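Local atomic coordinates of beta-galactosidase (PDB entry 3TTY), a protein that hydrolyses terminal non-reducing beta-galactose residues in beta-galactosides, releasing galactose. Residues 9-14 / 374-379; 115-120 / 226-231; 154-159 / 219-224; 326-331 / 380-385. All blocks are in the same frame, centred on the assembly; numbering follows the deposited sequence.

Contact 1: 9-14 / 374-379; sequences IWYGGD and RECAEL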
loop_
_atom_site.group_PDB
_atom_site.type_symbol
_atom_site.label_atom_id
_atom_site.label_comp_id
_atom_site.label_asym_id
_atom_site.label_seq_id
_atom_site.Cartn_x
_atom_site.Cartn_y
_atom_site.Cartn_z
ATOM N N ILE A 9 -33.923 29.604 -10.093
ATOM C CA ILE A 9 -32.884 28.644 -9.754
ATOM C C ILE A 9 -33.524 27.263 -9.778
ATOM O O ILE A 9 -34.318 26.931 -8.902
ATOM C CB ILE A 9 -32.305 28.947 -8.367
ATOM C CG1 ILE A 9 -31.619 30.321 -8.394
ATOM C CG2 ILE A 9 -31.335 27.855 -7.942
ATOM C CD1 ILE A 9 -31.285 30.875 -7.049
ATOM N N TRP A 10 -33.212 26.476 -10.804
ATOM C CA TRP A 10 -33.779 25.130 -10.923
ATOM C C TRP A 10 -33.575 24.310 -9.645
ATOM O O TRP A 10 -32.563 24.442 -8.953
ATOM C CB TRP A 10 -33.167 24.375 -12.112
ATOM C CG TRP A 10 -33.220 25.131 -13.411
ATOM C CD1 TRP A 10 -33.752 26.366 -13.623
ATOM C CD2 TRP A 10 -32.712 24.693 -14.672
ATOM N NE1 TRP A 10 -33.608 26.728 -14.935
ATOM C CE2 TRP A 10 -32.975 25.717 -15.603
ATOM C CE3 TRP A 10 -32.067 23.533 -15.104
ATOM C CZ2 TRP A 10 -32.614 25.615 -16.945
ATOM C CZ3 TRP A 10 -31.705 23.436 -16.431
ATOM C CH2 TRP A 10 -31.982 24.471 -17.339
ATOM N N TYR A 11 -34.535 23.446 -9.348
ATOM C CA TYR A 11 -34.468 22.640 -8.138
ATOM C C TYR A 11 -34.989 21.231 -8.402
ATOM O O TYR A 11 -36.153 21.047 -8.769
ATOM C CB TYR A 11 -35.273 23.310 -7.023
ATOM C CG TYR A 11 -34.966 22.765 -5.659
ATOM C CD1 TYR A 11 -33.664 22.773 -5.165
ATOM C CD2 TYR A 11 -35.980 22.245 -4.858
ATOM C CE1 TYR A 11 -33.379 22.276 -3.914
ATOM C CE2 TYR A 11 -35.710 21.747 -3.612
ATOM C CZ TYR A 11 -34.413 21.763 -3.134
ATOM O OH TYR A 11 -34.152 21.263 -1.876
ATOM N N GLY A 12 -34.130 20.236 -8.213
ATOM C CA GLY A 12 -34.458 18.867 -8.580
ATOM C C GLY A 12 -33.185 18.052 -8.701
ATOM O O GLY A 12 -32.268 18.230 -7.902
ATOM N N GLY A 13 -33.114 17.163 -9.691
ATOM C CA GLY A 13 -31.887 16.403 -9.914
ATOM C C GLY A 13 -32.088 15.054 -10.572
ATOM O O GLY A 13 -33.122 14.804 -11.204
ATOM N N ASP A 14 -31.091 14.186 -10.426
ATOM C CA ASP A 14 -31.136 12.852 -11.013
ATOM C C ASP A 14 -32.365 12.095 -10.523
ATOM O O ASP A 14 -32.638 12.040 -9.325
ATOM C CB ASP A 14 -29.859 12.073 -10.698
ATOM C CG ASP A 14 -28.711 12.376 -11.673
ATOM O OD1 ASP A 14 -28.449 13.564 -11.961
ATOM O OD2 ASP A 14 -28.056 11.413 -12.147
ATOM N N ARG A 374 -37.670 17.439 4.862
ATOM C CA ARG A 374 -38.114 18.753 5.308
ATOM C C ARG A 374 -37.115 19.837 4.950
ATOM O O ARG A 374 -37.503 20.939 4.551
ATOM C CB ARG A 374 -38.369 18.751 6.817
ATOM C CG ARG A 374 -39.464 17.780 7.235
ATOM C CD ARG A 374 -39.609 17.748 8.740
ATOM N NE ARG A 374 -40.490 16.665 9.159
ATOM C CZ ARG A 374 -40.095 15.634 9.895
ATOM N NH1 ARG A 374 -38.836 15.561 10.307
ATOM N NH2 ARG A 374 -40.966 14.690 10.235
ATOM N N GLU A 375 -35.828 19.526 5.090
ATOM C CA GLU A 375 -34.777 20.481 4.752
ATOM C C GLU A 375 -34.763 20.737 3.249
ATOM O O GLU A 375 -34.545 21.861 2.804
ATOM C CB GLU A 375 -33.418 20.014 5.265
ATOM C CG GLU A 375 -33.351 19.916 6.796
ATOM C CD GLU A 375 -31.942 19.742 7.328
ATOM O OE1 GLU A 375 -30.988 20.301 6.726
ATOM O OE2 GLU A 375 -31.788 19.046 8.359
ATOM N N CYS A 376 -35.028 19.700 2.467
ATOM C CA CYS A 376 -35.158 19.875 1.033
ATOM C C CYS A 376 -36.374 20.749 0.706
ATOM O O CYS A 376 -36.298 21.626 -0.161
ATOM C CB CYS A 376 -35.250 18.522 0.316
ATOM S SG CYS A 376 -33.689 17.575 0.350
ATOM N N ALA A 377 -37.483 20.509 1.406
ATOM C CA ALA A 377 -38.728 21.218 1.127
ATOM C C ALA A 377 -38.547 22.694 1.418
ATOM O O ALA A 377 -38.944 23.544 0.628
ATOM C CB ALA A 377 -39.883 20.648 1.954
ATOM N N GLU A 378 -37.917 22.980 2.548
ATOM C CA GLU A 378 -37.685 24.348 2.985
ATOM C C GLU A 378 -36.888 25.125 1.938
ATOM O O GLU A 378 -37.249 26.244 1.585
ATOM C CB GLU A 378 -36.954 24.356 4.336
ATOM C CG GLU A 378 -36.599 25.746 4.851
ATOM C CD GLU A 378 -35.547 25.739 5.974
ATOM O OE1 GLU A 378 -35.516 26.715 6.763
ATOM O OE2 GLU A 378 -34.743 24.780 6.063
ATOM N N LEU A 379 -35.801 24.530 1.453
ATOM C CA LEU A 379 -34.961 25.162 0.440
ATOM C C LEU A 379 -35.770 25.325 -0.833
ATOM O O LEU A 379 -35.748 26.383 -1.465
ATOM C CB LEU A 379 -33.747 24.288 0.146
ATOM C CG LEU A 379 -32.430 24.890 -0.330
ATOM C CD1 LEU A 379 -31.681 23.824 -1.131
ATOM C CD2 LEU A 379 -32.605 26.160 -1.137
#

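Contact 2: 115-120 / 226-231; sequences CPNSPT and SDSLLE. With ZN (zinc ion), chain G.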
loop_
_atom_site.group_PDB
_atom_site.type_symbol
_atom_site.label_atom_id
_atom_site.label_comp_id
_atom_site.label_asym_id
_atom_site.label_seq_id
_atom_site.Cartn_x
_atom_site.Cartn_y
_atom_site.Cartn_z
ATOM N N CYS A 115 -13.891 3.009 -24.113
ATOM C CA CYS A 115 -12.700 3.544 -24.760
ATOM C C CYS A 115 -13.121 4.705 -25.654
ATOM O O CYS A 115 -13.965 4.536 -26.532
ATOM C CB CYS A 115 -11.963 2.473 -25.569
ATOM S SG CYS A 115 -10.829 3.181 -26.787
ATOM N N PRO A 116 -12.539 5.891 -25.428
ATOM C CA PRO A 116 -12.950 7.092 -26.161
ATOM C C PRO A 116 -12.481 7.041 -27.614
ATOM O O PRO A 116 -12.904 7.849 -28.426
ATOM C CB PRO A 116 -12.238 8.217 -25.411
ATOM C CG PRO A 116 -11.016 7.570 -24.878
ATOM C CD PRO A 116 -11.402 6.157 -24.530
ATOM N N ASN A 117 -11.616 6.092 -27.936
ATOM C CA ASN A 117 -11.169 5.928 -29.306
ATOM C C ASN A 117 -11.770 4.695 -29.956
ATOM O O ASN A 117 -11.230 4.169 -30.923
ATOM C CB ASN A 117 -9.642 5.903 -29.379
ATOM C CG ASN A 117 -9.051 7.291 -29.308
ATOM O OD1 ASN A 117 -9.389 8.155 -30.120
ATOM N ND2 ASN A 117 -8.203 7.533 -28.311
ATOM N N SER A 118 -12.907 4.254 -29.423
ATOM C CA SER A 118 -13.565 3.034 -29.881
ATOM C C SER A 118 -14.538 3.276 -31.036
ATOM O O SER A 118 -15.451 4.088 -30.933
ATOM C CB SER A 118 -14.287 2.366 -28.712
ATOM O OG SER A 118 -15.278 1.463 -29.164
ATOM N N PRO A 119 -14.347 2.556 -32.150
ATOM C CA PRO A 119 -15.260 2.742 -33.281
ATOM C C PRO A 119 -16.686 2.314 -32.927
ATOM O O PRO A 119 -17.659 2.923 -33.377
ATOM C CB PRO A 119 -14.678 1.825 -34.373
ATOM C CG PRO A 119 -13.286 1.506 -33.929
ATOM C CD PRO A 119 -13.280 1.578 -32.435
ATOM N N THR A 120 -16.820 1.263 -32.136
ATOM C CA THR A 120 -18.150 0.810 -31.756
ATOM C C THR A 120 -18.857 1.827 -30.873
ATOM O O THR A 120 -19.982 2.225 -31.153
ATOM C CB THR A 120 -18.111 -0.545 -31.072
ATOM O OG1 THR A 120 -17.670 -1.514 -32.026
ATOM C CG2 THR A 120 -19.497 -0.917 -30.549
ATOM N N SER A 226 -7.480 13.402 -22.676
ATOM C CA SER A 226 -8.430 14.466 -22.448
ATOM C C SER A 226 -9.068 14.889 -23.781
ATOM O O SER A 226 -10.291 14.926 -23.885
ATOM C CB SER A 226 -7.756 15.628 -21.731
ATOM O OG SER A 226 -8.691 16.639 -21.413
ATOM N N ASP A 227 -8.251 15.163 -24.804
ATOM C CA ASP A 227 -8.775 15.509 -26.128
ATOM C C ASP A 227 -9.729 14.441 -26.685
ATOM O O ASP A 227 -10.745 14.785 -27.273
ATOM C CB ASP A 227 -7.652 15.752 -27.156
ATOM C CG ASP A 227 -6.880 17.034 -26.910
ATOM O OD1 ASP A 227 -7.138 17.706 -25.890
ATOM O OD2 ASP A 227 -5.991 17.366 -27.734
ATOM N N SER A 228 -9.383 13.162 -26.509
ATOM C CA SER A 228 -10.165 12.048 -27.057
ATOM C C SER A 228 -11.563 11.966 -26.436
ATOM O O SER A 228 -12.559 11.760 -27.134
ATOM C CB SER A 228 -9.454 10.704 -26.833
ATOM O OG SER A 228 -8.194 10.649 -27.469
ATOM N N LEU A 229 -11.622 12.094 -25.116
ATOM C CA LEU A 229 -12.900 12.139 -24.427
ATOM C C LEU A 229 -13.686 13.394 -24.831
ATOM O O LEU A 229 -14.904 13.339 -25.001
ATOM C CB LEU A 229 -12.693 12.058 -22.913
ATOM C CG LEU A 229 -12.122 10.712 -22.441
ATOM C CD1 LEU A 229 -11.444 10.831 -21.089
ATOM C CD2 LEU A 229 -13.213 9.662 -22.400
ATOM N N LEU A 230 -12.995 14.519 -24.997
ATOM C CA LEU A 230 -13.658 15.741 -25.444
ATOM C C LEU A 230 -14.287 15.536 -26.821
ATOM O O LEU A 230 -15.406 15.993 -27.077
ATOM C CB LEU A 230 -12.692 16.924 -25.461
ATOM C CG LEU A 230 -13.312 18.291 -25.814
ATOM C CD1 LEU A 230 -14.524 18.617 -24.948
ATOM C CD2 LEU A 230 -12.275 19.414 -25.704
ATOM N N GLU A 231 -13.574 14.837 -27.703
ATOM C CA GLU A 231 -14.107 14.515 -29.021
ATOM C C GLU A 231 -15.426 13.753 -28.887
ATOM O O GLU A 231 -16.388 14.008 -29.621
ATOM C CB GLU A 231 -13.106 13.687 -29.822
ATOM C CG GLU A 231 -11.985 14.498 -30.469
ATOM C CD GLU A 231 -12.530 15.554 -31.430
ATOM O OE1 GLU A 231 -13.317 15.185 -32.326
ATOM O OE2 GLU A 231 -12.190 16.754 -31.271
HETATM ZN ZN ZN G . -8.622 3.067 -25.739
#

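Contact 3: 154-159 / 219-224; sequences YCYCDN and LDYRRF. With ZN (zinc ion), chain G.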
loop_
_atom_site.group_PDB
_atom_site.type_symbol
_atom_site.label_atom_id
_atom_site.label_comp_id
_atom_site.label_asym_id
_atom_site.label_seq_id
_atom_site.Cartn_x
_atom_site.Cartn_y
_atom_site.Cartn_z
ATOM N N TYR A 154 -8.388 7.168 -17.901
ATOM C CA TYR A 154 -7.567 7.014 -19.092
ATOM C C TYR A 154 -7.648 5.595 -19.613
ATOM O O TYR A 154 -7.952 4.670 -18.861
ATOM C CB TYR A 154 -6.112 7.348 -18.796
ATOM C CG TYR A 154 -5.887 8.780 -18.453
ATOM C CD1 TYR A 154 -6.681 9.775 -18.995
ATOM C CD2 TYR A 154 -4.881 9.148 -17.573
ATOM C CE1 TYR A 154 -6.474 11.097 -18.677
ATOM C CE2 TYR A 154 -4.672 10.469 -17.246
ATOM C CZ TYR A 154 -5.475 11.440 -17.800
ATOM O OH TYR A 154 -5.267 12.768 -17.478
ATOM N N CYS A 155 -7.391 5.440 -20.911
ATOM C CA CYS A 155 -7.342 4.142 -21.552
ATOM C C CYS A 155 -5.973 3.978 -22.212
ATOM O O CYS A 155 -5.383 4.954 -22.680
ATOM C CB CYS A 155 -8.440 4.023 -22.597
ATOM S SG CYS A 155 -8.463 2.421 -23.455
ATOM N N TYR A 156 -5.480 2.741 -22.244
ATOM C CA TYR A 156 -4.162 2.433 -22.784
ATOM C C TYR A 156 -4.235 1.298 -23.785
ATOM O O TYR A 156 -3.251 0.594 -23.984
ATOM C CB TYR A 156 -3.203 2.073 -21.648
ATOM C CG TYR A 156 -3.095 3.165 -20.600
ATOM C CD1 TYR A 156 -2.158 4.192 -20.731
ATOM C CD2 TYR A 156 -3.940 3.181 -19.487
ATOM C CE1 TYR A 156 -2.050 5.186 -19.783
ATOM C CE2 TYR A 156 -3.841 4.176 -18.525
ATOM C CZ TYR A 156 -2.896 5.175 -18.683
ATOM O OH TYR A 156 -2.795 6.165 -17.752
ATOM N N CYS A 157 -5.397 1.124 -24.421
ATOM C CA CYS A 157 -5.590 0.018 -25.369
ATOM C C CYS A 157 -4.858 0.263 -26.701
ATOM O O CYS A 157 -4.281 1.323 -26.935
ATOM C CB CYS A 157 -7.088 -0.241 -25.626
ATOM S SG CYS A 157 -7.884 0.915 -26.816
ATOM N N ASP A 158 -4.890 -0.726 -27.576
ATOM C CA ASP A 158 -4.291 -0.590 -28.898
ATOM C C ASP A 158 -4.798 0.579 -29.743
ATOM O O ASP A 158 -4.019 1.245 -30.427
ATOM C CB ASP A 158 -4.483 -1.873 -29.679
ATOM C CG ASP A 158 -3.187 -2.519 -29.999
ATOM O OD1 ASP A 158 -2.654 -3.219 -29.103
ATOM O OD2 ASP A 158 -2.687 -2.284 -31.128
ATOM N N ASN A 159 -6.104 0.812 -29.714
ATOM C CA ASN A 159 -6.686 1.903 -30.476
ATOM C C ASN A 159 -6.247 3.273 -29.973
ATOM O O ASN A 159 -5.962 4.177 -30.768
ATOM C CB ASN A 159 -8.212 1.763 -30.539
ATOM C CG ASN A 159 -8.637 0.591 -31.411
ATOM O OD1 ASN A 159 -7.906 0.197 -32.324
ATOM N ND2 ASN A 159 -9.795 0.019 -31.130
ATOM N N LEU A 219 2.964 13.674 -20.235
ATOM C CA LEU A 219 2.226 14.922 -20.353
ATOM C C LEU A 219 1.350 14.928 -21.604
ATOM O O LEU A 219 0.160 15.206 -21.523
ATOM C CB LEU A 219 3.195 16.104 -20.373
ATOM C CG LEU A 219 2.620 17.518 -20.478
ATOM C CD1 LEU A 219 1.529 17.731 -19.453
ATOM C CD2 LEU A 219 3.739 18.570 -20.321
ATOM N N ASP A 220 1.950 14.620 -22.756
ATOM C CA ASP A 220 1.220 14.520 -24.017
ATOM C C ASP A 220 0.130 13.470 -24.025
ATOM O O ASP A 220 -0.888 13.651 -24.670
ATOM C CB ASP A 220 2.161 14.266 -25.203
ATOM C CG ASP A 220 2.881 15.526 -25.649
ATOM O OD1 ASP A 220 3.830 15.413 -26.453
ATOM O OD2 ASP A 220 2.517 16.625 -25.169
ATOM N N TYR A 221 0.338 12.362 -23.331
ATOM C CA TYR A 221 -0.688 11.331 -23.346
ATOM C C TYR A 221 -1.937 11.800 -22.583
ATOM O O TYR A 221 -3.078 11.543 -22.998
ATOM C CB TYR A 221 -0.148 10.009 -22.797
ATOM C CG TYR A 221 -1.008 8.837 -23.197
ATOM C CD1 TYR A 221 -0.919 8.289 -24.480
ATOM C CD2 TYR A 221 -1.921 8.282 -22.300
ATOM C CE1 TYR A 221 -1.716 7.213 -24.855
ATOM C CE2 TYR A 221 -2.714 7.210 -22.662
ATOM C CZ TYR A 221 -2.612 6.688 -23.938
ATOM O OH TYR A 221 -3.407 5.634 -24.290
ATOM N N ARG A 222 -1.715 12.513 -21.481
ATOM C CA ARG A 222 -2.818 13.091 -20.733
ATOM C C ARG A 222 -3.557 14.146 -21.568
ATOM O O ARG A 222 -4.791 14.183 -21.569
ATOM C CB ARG A 222 -2.334 13.635 -19.381
ATOM C CG ARG A 222 -2.043 12.529 -18.371
ATOM C CD ARG A 222 -0.990 12.906 -17.334
ATOM N NE ARG A 222 -0.797 11.835 -16.349
ATOM C CZ ARG A 222 -0.090 10.725 -16.571
ATOM N NH1 ARG A 222 0.505 10.534 -17.746
ATOM N NH2 ARG A 222 0.021 9.799 -15.624
ATOM N N ARG A 223 -2.825 14.977 -22.312
ATOM C CA ARG A 223 -3.494 15.893 -23.239
ATOM C C ARG A 223 -4.371 15.093 -24.202
ATOM O O ARG A 223 -5.530 15.423 -24.431
ATOM C CB ARG A 223 -2.489 16.721 -24.041
ATOM C CG ARG A 223 -1.595 17.611 -23.226
ATOM C CD ARG A 223 -0.556 18.314 -24.095
ATOM N NE ARG A 223 -0.082 19.545 -23.460
ATOM C CZ ARG A 223 1.192 19.899 -23.324
ATOM N NH1 ARG A 223 2.162 19.118 -23.790
ATOM N NH2 ARG A 223 1.495 21.046 -22.715
ATOM N N PHE A 224 -3.793 14.032 -24.754
ATOM C CA PHE A 224 -4.424 13.209 -25.778
ATOM C C PHE A 224 -5.699 12.530 -25.276
ATOM O O PHE A 224 -6.757 12.589 -25.919
ATOM C CB PHE A 224 -3.398 12.175 -26.276
ATOM C CG PHE A 224 -3.999 11.030 -27.033
ATOM C CD1 PHE A 224 -4.652 11.242 -28.237
ATOM C CD2 PHE A 224 -3.896 9.742 -26.550
ATOM C CE1 PHE A 224 -5.216 10.182 -28.940
ATOM C CE2 PHE A 224 -4.459 8.677 -27.237
ATOM C CZ PHE A 224 -5.121 8.898 -28.438
HETATM ZN ZN ZN G . -8.622 3.067 -25.739
#

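Contact 4: 326-331 / 380-385; sequences VMRLWS and GKELQQ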
loop_
_atom_site.group_PDB
_atom_site.type_symbol
_atom_site.label_atom_id
_atom_site.label_comp_id
_atom_site.label_asym_id
_atom_site.label_seq_id
_atom_site.Cartn_x
_atom_site.Cartn_y
_atom_site.Cartn_z
ATOM N N VAL A 326 -27.116 22.330 6.990
ATOM C CA VAL A 326 -25.873 22.305 6.229
ATOM C C VAL A 326 -26.133 22.093 4.745
ATOM O O VAL A 326 -25.490 22.718 3.907
ATOM C CB VAL A 326 -24.862 21.290 6.790
ATOM C CG1 VAL A 326 -23.718 21.058 5.809
ATOM C CG2 VAL A 326 -24.325 21.793 8.119
ATOM N N MET A 327 -27.087 21.233 4.425
ATOM C CA MET A 327 -27.472 21.029 3.033
ATOM C C MET A 327 -27.845 22.371 2.404
ATOM O O MET A 327 -27.455 22.675 1.268
ATOM C CB MET A 327 -28.629 20.022 2.942
ATOM C CG MET A 327 -29.049 19.627 1.523
ATOM S SD MET A 327 -29.985 20.911 0.660
ATOM C CE MET A 327 -31.424 21.019 1.729
ATOM N N ARG A 328 -28.574 23.186 3.160
ATOM C CA ARG A 328 -28.984 24.515 2.696
ATOM C C ARG A 328 -27.790 25.469 2.568
ATOM O O ARG A 328 -27.660 26.181 1.574
ATOM C CB ARG A 328 -30.023 25.096 3.649
ATOM C CG ARG A 328 -30.528 26.476 3.296
ATOM C CD ARG A 328 -31.674 26.794 4.234
ATOM N NE ARG A 328 -32.215 28.138 4.077
ATOM C CZ ARG A 328 -31.769 29.200 4.741
ATOM N NH1 ARG A 328 -30.759 29.077 5.591
ATOM N NH2 ARG A 328 -32.328 30.387 4.552
ATOM N N LEU A 329 -26.933 25.477 3.586
ATOM C CA LEU A 329 -25.695 26.261 3.582
ATOM C C LEU A 329 -24.899 26.028 2.299
ATOM O O LEU A 329 -24.558 26.966 1.585
ATOM C CB LEU A 329 -24.821 25.860 4.770
ATOM C CG LEU A 329 -24.053 26.906 5.581
ATOM C CD1 LEU A 329 -22.807 26.272 6.174
ATOM C CD2 LEU A 329 -23.692 28.146 4.782
ATOM N N TRP A 330 -24.618 24.758 2.020
ATOM C CA TRP A 330 -23.777 24.363 0.890
ATOM C C TRP A 330 -24.430 24.562 -0.479
ATOM O O TRP A 330 -23.729 24.667 -1.490
ATOM C CB TRP A 330 -23.305 22.912 1.057
ATOM C CG TRP A 330 -22.362 22.729 2.198
ATOM C CD1 TRP A 330 -21.952 23.686 3.072
ATOM C CD2 TRP A 330 -21.703 21.515 2.589
ATOM N NE1 TRP A 330 -21.073 23.153 3.980
ATOM C CE2 TRP A 330 -20.902 21.821 3.710
ATOM C CE3 TRP A 330 -21.715 20.200 2.102
ATOM C CZ2 TRP A 330 -20.121 20.865 4.358
ATOM C CZ3 TRP A 330 -20.936 19.243 2.748
ATOM C CH2 TRP A 330 -20.147 19.582 3.864
ATOM N N SER A 331 -25.761 24.601 -0.510
ATOM C CA SER A 331 -26.495 24.948 -1.735
ATOM C C SER A 331 -26.345 26.432 -2.056
ATOM O O SER A 331 -26.051 26.792 -3.191
ATOM C CB SER A 331 -27.993 24.605 -1.625
ATOM O OG SER A 331 -28.203 23.232 -1.351
ATOM N N GLY A 380 -36.479 24.268 -1.214
ATOM C CA GLY A 380 -37.361 24.322 -2.367
ATOM C C GLY A 380 -38.263 25.546 -2.323
ATOM O O GLY A 380 -38.445 26.235 -3.334
ATOM N N LYS A 381 -38.829 25.822 -1.150
ATOM C CA LYS A 381 -39.706 26.981 -0.993
ATOM C C LYS A 381 -38.988 28.326 -1.220
ATOM O O LYS A 381 -39.477 29.172 -1.968
ATOM C CB LYS A 381 -40.399 26.958 0.375
ATOM C CG LYS A 381 -41.514 27.996 0.551
ATOM C CD LYS A 381 -42.400 27.630 1.747
ATOM C CE LYS A 381 -43.507 28.651 1.989
ATOM N NZ LYS A 381 -44.403 28.225 3.111
ATOM N N GLU A 382 -37.847 28.519 -0.569
ATOM C CA GLU A 382 -37.045 29.730 -0.776
ATOM C C GLU A 382 -36.686 29.932 -2.255
ATOM O O GLU A 382 -36.811 31.030 -2.793
ATOM C CB GLU A 382 -35.773 29.681 0.081
ATOM C CG GLU A 382 -36.056 29.659 1.580
ATOM C CD GLU A 382 -34.810 29.481 2.419
ATOM O OE1 GLU A 382 -33.758 29.109 1.861
ATOM O OE2 GLU A 382 -34.884 29.706 3.650
ATOM N N LEU A 383 -36.241 28.867 -2.909
ATOM C CA LEU A 383 -35.888 28.961 -4.319
ATOM C C LEU A 383 -37.071 29.444 -5.151
ATOM O O LEU A 383 -36.903 30.237 -6.069
ATOM C CB LEU A 383 -35.357 27.633 -4.842
ATOM C CG LEU A 383 -33.838 27.467 -4.752
ATOM C CD1 LEU A 383 -33.174 28.566 -3.928
ATOM C CD2 LEU A 383 -33.511 26.098 -4.212
ATOM N N GLN A 384 -38.268 28.968 -4.830
ATOM C CA GLN A 384 -39.463 29.464 -5.510
ATOM C C GLN A 384 -39.649 30.956 -5.256
ATOM O O GLN A 384 -39.926 31.716 -6.180
ATOM C CB GLN A 384 -40.699 28.685 -5.074
ATOM C CG GLN A 384 -40.871 27.384 -5.827
ATOM C CD GLN A 384 -41.881 26.482 -5.173
ATOM O OE1 GLN A 384 -42.221 26.669 -4.008
ATOM N NE2 GLN A 384 -42.365 25.484 -5.915
ATOM N N GLN A 385 -39.465 31.365 -4.003
ATOM C CA GLN A 385 -39.648 32.754 -3.608
ATOM C C GLN A 385 -38.596 33.683 -4.225
ATOM O O GLN A 385 -38.864 34.863 -4.443
ATOM C CB GLN A 385 -39.639 32.877 -2.083
ATOM C CG GLN A 385 -40.784 32.124 -1.410
ATOM C CD GLN A 385 -40.635 32.027 0.110
ATOM O OE1 GLN A 385 -41.591 31.687 0.813
ATOM N NE2 GLN A 385 -39.432 32.320 0.619
#

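Contact 1: 9-14 / 374-379
Tyr11 OH gives its hydrogen to the backbone oxygen Cys376 O, 2.8 Å away, and so ties the first strand of the TIM barrel, 10-14, to the outer helix 371-386 that follows the eighth strand. The hydroxyl comes in from the side of the carbonyl, with a C=O...donor angle of 113° and a tilt of 17° from the carbonyl plane, while Cys376 O in turn lies near the plane of the phenol ring, at its edge. A chi1 of -164° carries the ring of Tyr11 outward from the strand to span the gap to the helix, where the CA atoms of Tyr11 and Leu379 are still 9.0 Å apart. One turn further along the helix, Leu379 meets the ring obliquely, its CD1 lying 3.6 Å from Tyr11 CE1. Phe344 of the neighbouring eighth strand meets the same ring with steeply inclined planes and also touches Cys376, consistent with the helix lying over the junction of the first and last strands. All three touching residues are buried, so the bond to Cys376 O probably satisfies a hydroxyl otherwise among apolar groups. Besides its bond, Tyr11 OH touches Cys376 CB at 3.7 Å.

Contact 2: 115-120 / 226-231
Asn117 points ND2 of its flat carboxamide at Ser228 OG, which accepts a 3.2 Å hydrogen bond from 25° off the amide plane; the aromatic ring of Phe224 also touches this amide. The contact docks the turn of a four-cysteine zinc site onto helix 215-243 of the TIM barrel. The N-H...O angle of 146° makes the bond only moderately straight. Ser228 OG is also hydrogen-bonded to Phe224 O one helical turn back, so the hydroxyl links the helix backbone to the turn. Beside it, Pro116 presents its ring to Leu229: Pro116 CB is 3.5 Å from Leu229 CD2, a tight fit for two carbons, and Pro116 CG lies 4.0 Å from Ser228 CB. Cys115 to Ser118 form a type I beta turn that carries Pro116 and Asn117 to the helix, whereas Cys115 points away, and its chi1 of 161° directs SG to the zinc ion, bound at 2.4 Å. Cys155, Cys157 and Cys160 complete the metal site. At the far end of the turn Ser118 is the N-cap of helix 119-135, its OG bonded to Tyr121 N. Inside the turn, Asn117 N makes a weak 3.2 Å hydrogen bond to Cys115 SG.

Contact 3: 154-159 / 219-224
The zinc-binding loop after the fourth barrel strand, 142-146, lies here against helix 215-243. From the helix, a chi1 of -162° swings the Tyr221 ring away from its own backbone N and toward the loop, where its OH donates to Cys155 O at 2.6 Å; the hydroxyl arrives in the carbonyl plane, on a lone pair, with a C=O...O angle of 143°. The rings of Tyr221 and Tyr156 are nearly parallel, 12° apart, but slid so far that they barely overlap, and they meet through Tyr221 CE2 and Tyr156 CE1 at 3.6 Å. A phenylalanine in place of Tyr221 would probably leave Cys155 O without this donor and the zinc-binding loop less firmly tied to the helix. In a second patch Tyr154 crosses Arg222 at about a right angle, its OH 3.4 Å from Arg222 CG and its CE2 over one guanidinium face. The polar ends are held separately, Tyr154 OH by Glu259 O and Arg222 by a salt bridge to Glu206. Cys155 SG and Cys157 SG bind the zinc ion at 2.4 and 2.5 Å. Cys157 N bonds to Cys155 SG, and Cys157 itself N-caps helix 158-172. Backbone N-H groups directed at thiolate sulfurs are typical of four-cysteine zinc sites, consistent with a structural metal.

Contact 4: 326-331 / 380-385
Arg328 grips the carboxylate of Glu382 side-on with two nitrogens, Arg328 NE bonding to Glu382 OE1 at 2.9 Å and Arg328 NH2 to Glu382 OE2 at 2.8 Å. This salt bridge joins helix 326-336 to helix 371-386, neighbours in the outer helical layer of the TIM barrel. Both oxygens are met on their syn side, but the guanidinium and carboxylate planes stand 63° apart, so the pairing is twisted; the N-H...O angles are 152° at NE and 137° at NH2. The two long side chains bridge helices whose nearest CA atoms, those of Arg328 and Gly380, are 9.8 Å apart. Arg328 stays extended from CG to NE, while Glu382 is extended beyond CG. In the next shell, Tyr332 OH hydrogen-bonds to Glu382 OE1, giving that oxygen a second partner, and Glu378 lies beside Arg328. Leu653 and Val669 of the C-terminal domain touch Arg328 too. A methionine in place of Arg328 takes away both bonds, and Glu382, with Tyr332 still on OE1, would probably be freer to turn and left without its opposite charge. Both residues are partly exposed, so solvent probably screens the attraction; nearby positive charge should nevertheless help keep the carboxylate ionised, and the two-point grip, with Tyr332 on OE1, probably limits how far the carboxylate can turn.

From the N terminus, the first barrel strand in 9-14 waits until 374-379 for its partner, and contact 1 thereby closes a loop around nearly the whole TIM barrel. Within it, contact 2 runs from 115-120 to 226-231 and encloses contact 3, from 154-159 to 219-224. These two share helix 215-243 and the zinc ion, which links the loops preceding helices 119-135 and 158-172. Contact 4 opens at 326-331, still within the span of contact 1, but closes at 380-385 beyond it, so the two cross on helix 371-386. Their centres are 7 Å apart, whereas those of contacts 1 and 2 are separated by 35 Å.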